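Long-range contacts in DNA polymerase III, beta subunit (Eubacterium rectale, PDB 3T0P), which probably tethers DNA polymerases and other proteins to DNA for processive replication, as a ring-shaped head-to-tail homodimer around the duplex: residues Cys33-Ala38 against Arg65-Leu70; Asn41-Met46 against Gly60-Arg65. All coordinates share one frame; numbering follows the deposited sequence.

Interaction 1 of 2, residues Cys33-Ala38 against Arg65-Leu70; sequences CILIDA and RGIIAL
The carboxylate of Asp37 lies with one face against Ile67: Ile67 CG1 sits 3.7 Å from Asp37 OD1, and Ile67 CD1 is 4.0 Å from Asp37 OD2. The two side chains run side by side, while the polar duties of the acid lie outside the pair, OD1 bonding Ser39 OG and OD2 bonding Tyr118 OH. Ile36 and Ile68 form a hydrogen-bonded pair, Ile36 N to Ile68 O at 2.8 Å and Ile68 N back to Ile36 O. This is an edge pairing, within this chain, of the antiparallel sheet that runs on from the N-terminal into the central domain, with 66-71 outermost and 43-48 on the other flank of 33-38. Leu35, Asp37, Ile67 and Ala69 share a face, where Phe116 touches Leu35 and Tyr118 touches Leu35 and Ile67. There Leu35, its CG anti to the backbone N (chi1 -173°), swings CD1 back over the neighbouring strand to Ile67 CG2 at 3.5 Å. Ile34, Ile36, Ile68 and Leu70 occupy the reverse face, where helix 72-81 packs and Phe75 touches both Ile36 and Leu70. Ile36 CD1 reaches Leu70 CD1 at 3.7 Å and Ile68 CG2 at 4.0 Å.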
ATOM      1  N   CYS B  33      -7.148  19.913 -14.876  1.00 55.91           N
ATOM      2  CA  CYS B  33      -8.574  20.102 -14.594  1.00 56.50           C
ATOM      3  C   CYS B  33      -9.466  18.997 -15.158  1.00 56.99           C
ATOM      4  O   CYS B  33      -9.125  18.308 -16.119  1.00 55.52           O
ATOM      5  CB  CYS B  33      -9.059  21.458 -15.094  1.00 59.26           C
ATOM      6  SG  CYS B  33      -8.237  22.877 -14.325  1.00 65.41           S
ATOM      7  N   ILE B  34     -10.662  18.898 -14.562  1.00 51.04           N
ATOM      8  CA  ILE B  34     -11.780  18.083 -15.000  1.00 48.18           C
ATOM      9  C   ILE B  34     -12.794  19.076 -15.573  1.00 51.43           C
ATOM     10  O   ILE B  34     -13.131  20.053 -14.909  1.00 51.87           O
ATOM     11  CB  ILE B  34     -12.383  17.207 -13.864  1.00 48.92           C
ATOM     12  CG1 ILE B  34     -11.472  16.025 -13.539  1.00 48.22           C
ATOM     13  CG2 ILE B  34     -13.810  16.713 -14.238  1.00 49.33           C
ATOM     14  CD1 ILE B  34     -11.759  15.370 -12.221  1.00 55.93           C
ATOM     15  N   LEU B  35     -13.266  18.849 -16.789  1.00 46.98           N
ATOM     16  CA  LEU B  35     -14.306  19.687 -17.334  1.00 47.94           C
ATOM     17  C   LEU B  35     -15.693  19.170 -16.940  1.00 52.33           C
ATOM     18  O   LEU B  35     -15.980  17.981 -17.078  1.00 51.45           O
ATOM     19  CB  LEU B  35     -14.209  19.755 -18.862  1.00 48.99           C
ATOM     20  CG  LEU B  35     -15.155  20.737 -19.527  1.00 54.61           C
ATOM     21  CD1 LEU B  35     -14.654  22.159 -19.368  1.00 55.50           C
ATOM     22  CD2 LEU B  35     -15.344  20.395 -20.982  1.00 57.53           C
ATOM     23  N   ILE B  36     -16.557  20.077 -16.481  1.00 48.96           N
ATOM     24  CA  ILE B  36     -17.957  19.776 -16.243  1.00 48.37           C
ATOM     25  C   ILE B  36     -18.708  20.453 -17.391  1.00 56.18           C
ATOM     26  O   ILE B  36     -18.719  21.682 -17.476  1.00 57.74           O
ATOM     27  CB  ILE B  36     -18.511  20.170 -14.852  1.00 50.53           C
ATOM     28  CG1 ILE B  36     -17.623  19.658 -13.696  1.00 48.95           C
ATOM     29  CG2 ILE B  36     -19.973  19.710 -14.702  1.00 50.79           C
ATOM     30  CD1 ILE B  36     -17.914  20.334 -12.418  1.00 57.79           C
ATOM     31  N   ASP B  37     -19.256  19.656 -18.316  1.00 52.97           N
ATOM     32  CA  ASP B  37     -20.035  20.187 -19.426  1.00 53.71           C
ATOM     33  C   ASP B  37     -21.500  19.860 -19.198  1.00 58.78           C
ATOM     34  O   ASP B  37     -21.905  18.700 -19.288  1.00 58.94           O
ATOM     35  CB  ASP B  37     -19.539  19.638 -20.782  1.00 55.33           C
ATOM     36  CG  ASP B  37     -20.144  20.326 -22.003  1.00 70.00           C
ATOM     37  OD1 ASP B  37     -21.299  20.798 -21.918  1.00 70.86           O
ATOM     38  OD2 ASP B  37     -19.469  20.381 -23.041  1.00 80.25           O
ATOM     39  N   ALA B  38     -22.273  20.872 -18.842  1.00 56.48           N
ATOM     40  CA  ALA B  38     -23.709  20.772 -18.645  1.00 57.23           C
ATOM     41  C   ALA B  38     -24.409  21.795 -19.563  1.00 66.60           C
ATOM     42  O   ALA B  38     -25.400  22.403 -19.164  1.00 66.79           O
ATOM     43  CB  ALA B  38     -24.041  21.027 -17.192  1.00 57.37           C
ATOM     44  N   ARG B  65     -27.798  25.715 -17.298  1.00 64.93           N
ATOM     45  CA  ARG B  65     -26.803  25.179 -18.222  1.00 64.35           C
ATOM     46  C   ARG B  65     -25.486  25.944 -18.121  1.00 67.32           C
ATOM     47  O   ARG B  65     -25.478  27.153 -17.840  1.00 69.32           O
ATOM     48  CB  ARG B  65     -27.336  25.221 -19.657  1.00 65.72           C
ATOM     49  CG  ARG B  65     -28.373  24.150 -19.944  1.00 77.73           C
ATOM     50  CD  ARG B  65     -29.014  24.396 -21.296  1.00 89.82           C
ATOM     51  NE  ARG B  65     -29.666  23.195 -21.821  1.00102.19           N
ATOM     52  CZ  ARG B  65     -30.919  23.154 -22.262  1.00124.48           C
ATOM     53  NH1 ARG B  65     -31.669  24.252 -22.257  1.00114.28           N
ATOM     54  NH2 ARG B  65     -31.430  22.019 -22.718  1.00114.73           N
ATOM     55  N   GLY B  66     -24.386  25.236 -18.322  1.00 60.24           N
ATOM     56  CA  GLY B  66     -23.077  25.859 -18.229  1.00 58.81           C
ATOM     57  C   GLY B  66     -21.932  24.892 -18.283  1.00 60.08           C
ATOM     58  O   GLY B  66     -22.126  23.675 -18.314  1.00 57.77           O
ATOM     59  N   ILE B  67     -20.726  25.458 -18.337  1.00 57.93           N
ATOM     60  CA  ILE B  67     -19.459  24.742 -18.430  1.00 57.39           C
ATOM     61  C   ILE B  67     -18.455  25.380 -17.476  1.00 61.95           C
ATOM     62  O   ILE B  67     -18.379  26.604 -17.392  1.00 64.25           O
ATOM     63  CB  ILE B  67     -18.914  24.719 -19.904  1.00 60.60           C
ATOM     64  CG1 ILE B  67     -19.918  24.068 -20.885  1.00 62.08           C
ATOM     65  CG2 ILE B  67     -17.578  23.998 -19.987  1.00 59.12           C
ATOM     66  CD1 ILE B  67     -19.629  24.286 -22.400  1.00 71.59           C
ATOM     67  N   ILE B  68     -17.654  24.549 -16.804  1.00 56.17           N
ATOM     68  CA  ILE B  68     -16.567  24.973 -15.925  1.00 55.61           C
ATOM     69  C   ILE B  68     -15.483  23.888 -15.918  1.00 55.44           C
ATOM     70  O   ILE B  68     -15.808  22.712 -16.069  1.00 53.23           O
ATOM     71  CB  ILE B  68     -17.071  25.309 -14.464  1.00 58.45           C
ATOM     72  CG1 ILE B  68     -16.051  26.159 -13.686  1.00 60.17           C
ATOM     73  CG2 ILE B  68     -17.451  24.069 -13.634  1.00 56.54           C
ATOM     74  CD1 ILE B  68     -16.286  27.609 -13.773  1.00 66.43           C
ATOM     75  N   ALA B  69     -14.218  24.290 -15.709  1.00 51.70           N
ATOM     76  CA  ALA B  69     -13.066  23.410 -15.489  1.00 50.98           C
ATOM     77  C   ALA B  69     -12.631  23.590 -14.055  1.00 54.28           C
ATOM     78  O   ALA B  69     -12.463  24.713 -13.611  1.00 54.46           O
ATOM     79  CB  ALA B  69     -11.916  23.733 -16.444  1.00 52.10           C
ATOM     80  N   LEU B  70     -12.502  22.505 -13.315  1.00 52.57           N
ATOM     81  CA  LEU B  70     -12.090  22.534 -11.909  1.00 50.93           C
ATOM     82  C   LEU B  70     -10.857  21.710 -11.749  1.00 58.01           C
ATOM     83  O   LEU B  70     -10.725  20.700 -12.440  1.00 58.09           O
ATOM     84  CB  LEU B  70     -13.205  21.995 -10.997  1.00 49.05           C
ATOM     85  CG  LEU B  70     -14.535  22.737 -11.001  1.00 53.17           C
ATOM     86  CD1 LEU B  70     -15.567  22.018 -10.113  1.00 51.47           C
ATOM     87  CD2 LEU B  70     -14.363  24.177 -10.564  1.00 55.37           C
TER

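Interaction 2 of 2, residues Asn41-Met46 against Gly60-Arg65; sequences NEIKLM and GTIEER
Ile43 and Ile62 pack across the junction of two antiparallel sheets at the surface of the N-terminal domain, one holding strand 43-48 and the other strands 3-7 and 61-64. The two side chains run antiparallel alongside one another, each reaching past the other's CG1, with Ile43 CG1 3.6 Å from Ile62 CG1. Because Ile43 carries CG1 anti to its carbonyl carbon (chi1 -59°) and is extended beyond it, CD1 runs on to the bare alpha carbon of Gly60, 3.7 Å from Gly60 CA. Ile62 answers in the other direction, laying CD1 on the Asn41-Glu42 peptide, 3.7 Å from Glu42 N. Cys6 and Leu4 of strand 3-7 touch Ile43 and Ile62 respectively. With an alanine at Ile43 there is nothing beyond CB, and Ile62 CG1 and the Gly60 backbone would probably lose their apolar cover, opening a gap between the sheets. Outside this pair, a water donates to Gly60 O at 2.8 Å and only weakly to Asn41 O. The chain bends at a classic beta bulge, Glu63 and Glu64 both facing Lys3, and passes by way of Arg65 to strand 66-71 of the other sheet. Arg65 reaches out with a straight chain and gives NE to Ala40 O; Asn41 OD1 comes at the guanidinium edge, near its plane, 2.7 Å from Arg65 NH2, a weak bond bent to 118° at the hydrogen, with amide and guanidinium planes 62° apart.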
ATOM      1  N   ASN B  41     -28.287  18.658 -22.459  1.00 74.59           N
ATOM      2  CA  ASN B  41     -29.263  17.996 -21.592  1.00 74.39           C
ATOM      3  C   ASN B  41     -28.623  16.890 -20.754  1.00 77.12           C
ATOM      4  O   ASN B  41     -29.332  16.134 -20.092  1.00 78.09           O
ATOM      5  CB  ASN B  41     -30.412  17.418 -22.426  1.00 77.42           C
ATOM      6  CG  ASN B  41     -31.259  18.474 -23.084  1.00106.29           C
ATOM      7  OD1 ASN B  41     -31.830  19.351 -22.426  1.00 99.78           O
ATOM      8  ND2 ASN B  41     -31.366  18.407 -24.403  1.00100.43           N
ATOM      9  N   GLU B  42     -27.293  16.779 -20.793  1.00 70.21           N
ATOM     10  CA  GLU B  42     -26.571  15.762 -20.030  1.00 67.92           C
ATOM     11  C   GLU B  42     -25.462  16.389 -19.210  1.00 66.17           C
ATOM     12  O   GLU B  42     -24.859  17.378 -19.639  1.00 66.88           O
ATOM     13  CB  GLU B  42     -25.946  14.699 -20.958  1.00 69.53           C
ATOM     14  CG  GLU B  42     -26.884  14.056 -21.959  1.00 84.85           C
ATOM     15  CD  GLU B  42     -26.157  13.205 -22.982  1.00114.54           C
ATOM     16  OE1 GLU B  42     -25.729  12.091 -22.617  1.00111.11           O
ATOM     17  OE2 GLU B  42     -26.016  13.647 -24.147  1.00114.17           O
ATOM     18  N   ILE B  43     -25.157  15.798 -18.059  1.00 57.44           N
ATOM     19  CA  ILE B  43     -24.024  16.244 -17.250  1.00 54.71           C
ATOM     20  C   ILE B  43     -22.877  15.362 -17.654  1.00 55.60           C
ATOM     21  O   ILE B  43     -22.898  14.149 -17.435  1.00 53.75           O
ATOM     22  CB  ILE B  43     -24.264  16.254 -15.727  1.00 56.29           C
ATOM     23  CG1 ILE B  43     -25.441  17.182 -15.364  1.00 56.78           C
ATOM     24  CG2 ILE B  43     -22.956  16.637 -14.979  1.00 55.26           C
ATOM     25  CD1 ILE B  43     -26.056  16.907 -13.990  1.00 55.63           C
ATOM     26  N   LYS B  44     -21.886  15.976 -18.266  1.00 52.23           N
ATOM     27  CA  LYS B  44     -20.729  15.285 -18.795  1.00 51.15           C
ATOM     28  C   LYS B  44     -19.477  15.711 -18.048  1.00 55.04           C
ATOM     29  O   LYS B  44     -19.221  16.907 -17.943  1.00 55.11           O
ATOM     30  CB  LYS B  44     -20.613  15.637 -20.296  1.00 53.02           C
ATOM     31  CG  LYS B  44     -20.236  14.513 -21.240  1.00 70.78           C
ATOM     32  CD  LYS B  44     -20.714  14.807 -22.691  1.00 81.17           C
ATOM     33  CE  LYS B  44     -19.606  15.293 -23.614  1.00 89.87           C
ATOM     34  NZ  LYS B  44     -20.097  15.963 -24.867  1.00 85.34           N
ATOM     35  N   LEU B  45     -18.703  14.741 -17.525  1.00 50.44           N
ATOM     36  CA  LEU B  45     -17.395  14.993 -16.933  1.00 49.07           C
ATOM     37  C   LEU B  45     -16.381  14.633 -17.962  1.00 53.32           C
ATOM     38  O   LEU B  45     -16.565  13.634 -18.646  1.00 52.89           O
ATOM     39  CB  LEU B  45     -17.139  14.204 -15.655  1.00 48.27           C
ATOM     40  CG  LEU B  45     -17.944  14.558 -14.430  1.00 53.64           C
ATOM     41  CD1 LEU B  45     -17.439  13.782 -13.240  1.00 52.36           C
ATOM     42  CD2 LEU B  45     -17.932  16.055 -14.143  1.00 55.67           C
HETATM   43  N   MSE B  46     -15.298  15.392 -18.068  1.00 51.36           N
HETATM   44  CA  MSE B  46     -14.293  15.129 -19.096  1.00 52.04           C
HETATM   45  C   MSE B  46     -12.889  15.477 -18.627  1.00 53.87           C
HETATM   46  O   MSE B  46     -12.690  16.500 -17.974  1.00 53.70           O
HETATM   47  CB  MSE B  46     -14.646  15.959 -20.338  1.00 55.60           C
HETATM   48  CG  MSE B  46     -13.931  15.535 -21.605  1.00 65.26           C
HETATM   49 SE   MSE B  46     -14.483  16.633 -23.196  0.75 77.03          SE
HETATM   50  CE  MSE B  46     -16.429  16.722 -22.892  1.00 73.06           C
ATOM     51  N   GLY B  60     -28.100  13.454 -12.928  1.00 52.89           N
ATOM     52  CA  GLY B  60     -28.362  14.641 -12.137  1.00 52.43           C
ATOM     53  C   GLY B  60     -29.297  15.607 -12.816  1.00 59.06           C
ATOM     54  O   GLY B  60     -29.765  15.349 -13.926  1.00 59.87           O
ATOM     55  N   THR B  61     -29.543  16.739 -12.161  1.00 56.29           N
ATOM     56  CA  THR B  61     -30.442  17.780 -12.621  1.00 56.54           C
ATOM     57  C   THR B  61     -29.654  19.014 -13.001  1.00 63.30           C
ATOM     58  O   THR B  61     -28.843  19.503 -12.206  1.00 62.02           O
ATOM     59  CB  THR B  61     -31.461  18.079 -11.510  1.00 62.85           C
ATOM     60  OG1 THR B  61     -32.126  16.862 -11.173  1.00 65.05           O
ATOM     61  CG2 THR B  61     -32.497  19.157 -11.904  1.00 61.99           C
ATOM     62  N   ILE B  62     -29.920  19.537 -14.219  1.00 62.61           N
ATOM     63  CA  ILE B  62     -29.338  20.784 -14.715  1.00 62.61           C
ATOM     64  C   ILE B  62     -30.373  21.869 -14.426  1.00 68.70           C
ATOM     65  O   ILE B  62     -31.458  21.854 -15.004  1.00 71.15           O
ATOM     66  CB  ILE B  62     -28.900  20.745 -16.214  1.00 65.24           C
ATOM     67  CG1 ILE B  62     -27.968  19.532 -16.516  1.00 65.18           C
ATOM     68  CG2 ILE B  62     -28.232  22.069 -16.607  1.00 64.70           C
ATOM     69  CD1 ILE B  62     -27.808  19.146 -17.973  1.00 68.05           C
ATOM     70  N   GLU B  63     -30.056  22.772 -13.508  1.00 63.80           N
ATOM     71  CA  GLU B  63     -30.936  23.867 -13.127  1.00 64.47           C
ATOM     72  C   GLU B  63     -30.658  25.076 -14.005  1.00 69.54           C
ATOM     73  O   GLU B  63     -31.572  25.833 -14.328  1.00 70.22           O
ATOM     74  CB  GLU B  63     -30.738  24.221 -11.652  1.00 65.59           C
ATOM     75  CG  GLU B  63     -31.819  23.663 -10.744  1.00 80.87           C
ATOM     76  CD  GLU B  63     -32.085  24.473  -9.486  1.00111.35           C
ATOM     77  OE1 GLU B  63     -32.403  25.680  -9.600  1.00114.27           O
ATOM     78  OE2 GLU B  63     -32.021  23.883  -8.386  1.00109.16           O
ATOM     79  N   GLU B  64     -29.379  25.264 -14.358  1.00 64.75           N
ATOM     80  CA  GLU B  64     -28.854  26.338 -15.198  1.00 64.03           C
ATOM     81  C   GLU B  64     -27.670  25.755 -15.965  1.00 67.22           C
ATOM     82  O   GLU B  64     -26.714  25.262 -15.363  1.00 64.95           O
ATOM     83  CB  GLU B  64     -28.470  27.572 -14.356  1.00 65.54           C
ATOM     84  N   ARG B  65     -27.798  25.715 -17.298  1.00 64.93           N
ATOM     85  CA  ARG B  65     -26.803  25.179 -18.222  1.00 64.35           C
ATOM     86  C   ARG B  65     -25.486  25.944 -18.121  1.00 67.32           C
ATOM     87  O   ARG B  65     -25.478  27.153 -17.840  1.00 69.32           O
ATOM     88  CB  ARG B  65     -27.336  25.221 -19.657  1.00 65.72           C
ATOM     89  CG  ARG B  65     -28.373  24.150 -19.944  1.00 77.73           C
ATOM     90  CD  ARG B  65     -29.014  24.396 -21.296  1.00 89.82           C
ATOM     91  NE  ARG B  65     -29.666  23.195 -21.821  1.00102.19           N
ATOM     92  CZ  ARG B  65     -30.919  23.154 -22.262  1.00124.48           C
ATOM     93  NH1 ARG B  65     -31.669  24.252 -22.257  1.00114.28           N
ATOM     94  NH2 ARG B  65     -31.430  22.019 -22.718  1.00114.73           N
TER
HETATM   95  O   HOH W   1     -29.117  15.461 -16.684  1.00 58.31           O

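In the fold
From the N terminus the chain makes strand 3-7 and helix 8-18, then strand 33-38, turns back into strand 43-48, continues through strand 52-58 and enters strand 61-64. At that point interaction 2 closes the shorter loop, bringing 60-65 back to 41-46. The chain goes on into strand 66-71, and interaction 1 closes the longer loop by zipping it to the far side of 33-38. The shorter loop therefore lies wholly within the longer one, and Arg65 belongs to both contacts. Leu35 N to Met46 O and Asp37 N to Lys44 O, both probable hydrogen bonds, connect them within one sheet, while interaction 2 also ties that sheet to the one containing strands 3-7 and 61-64.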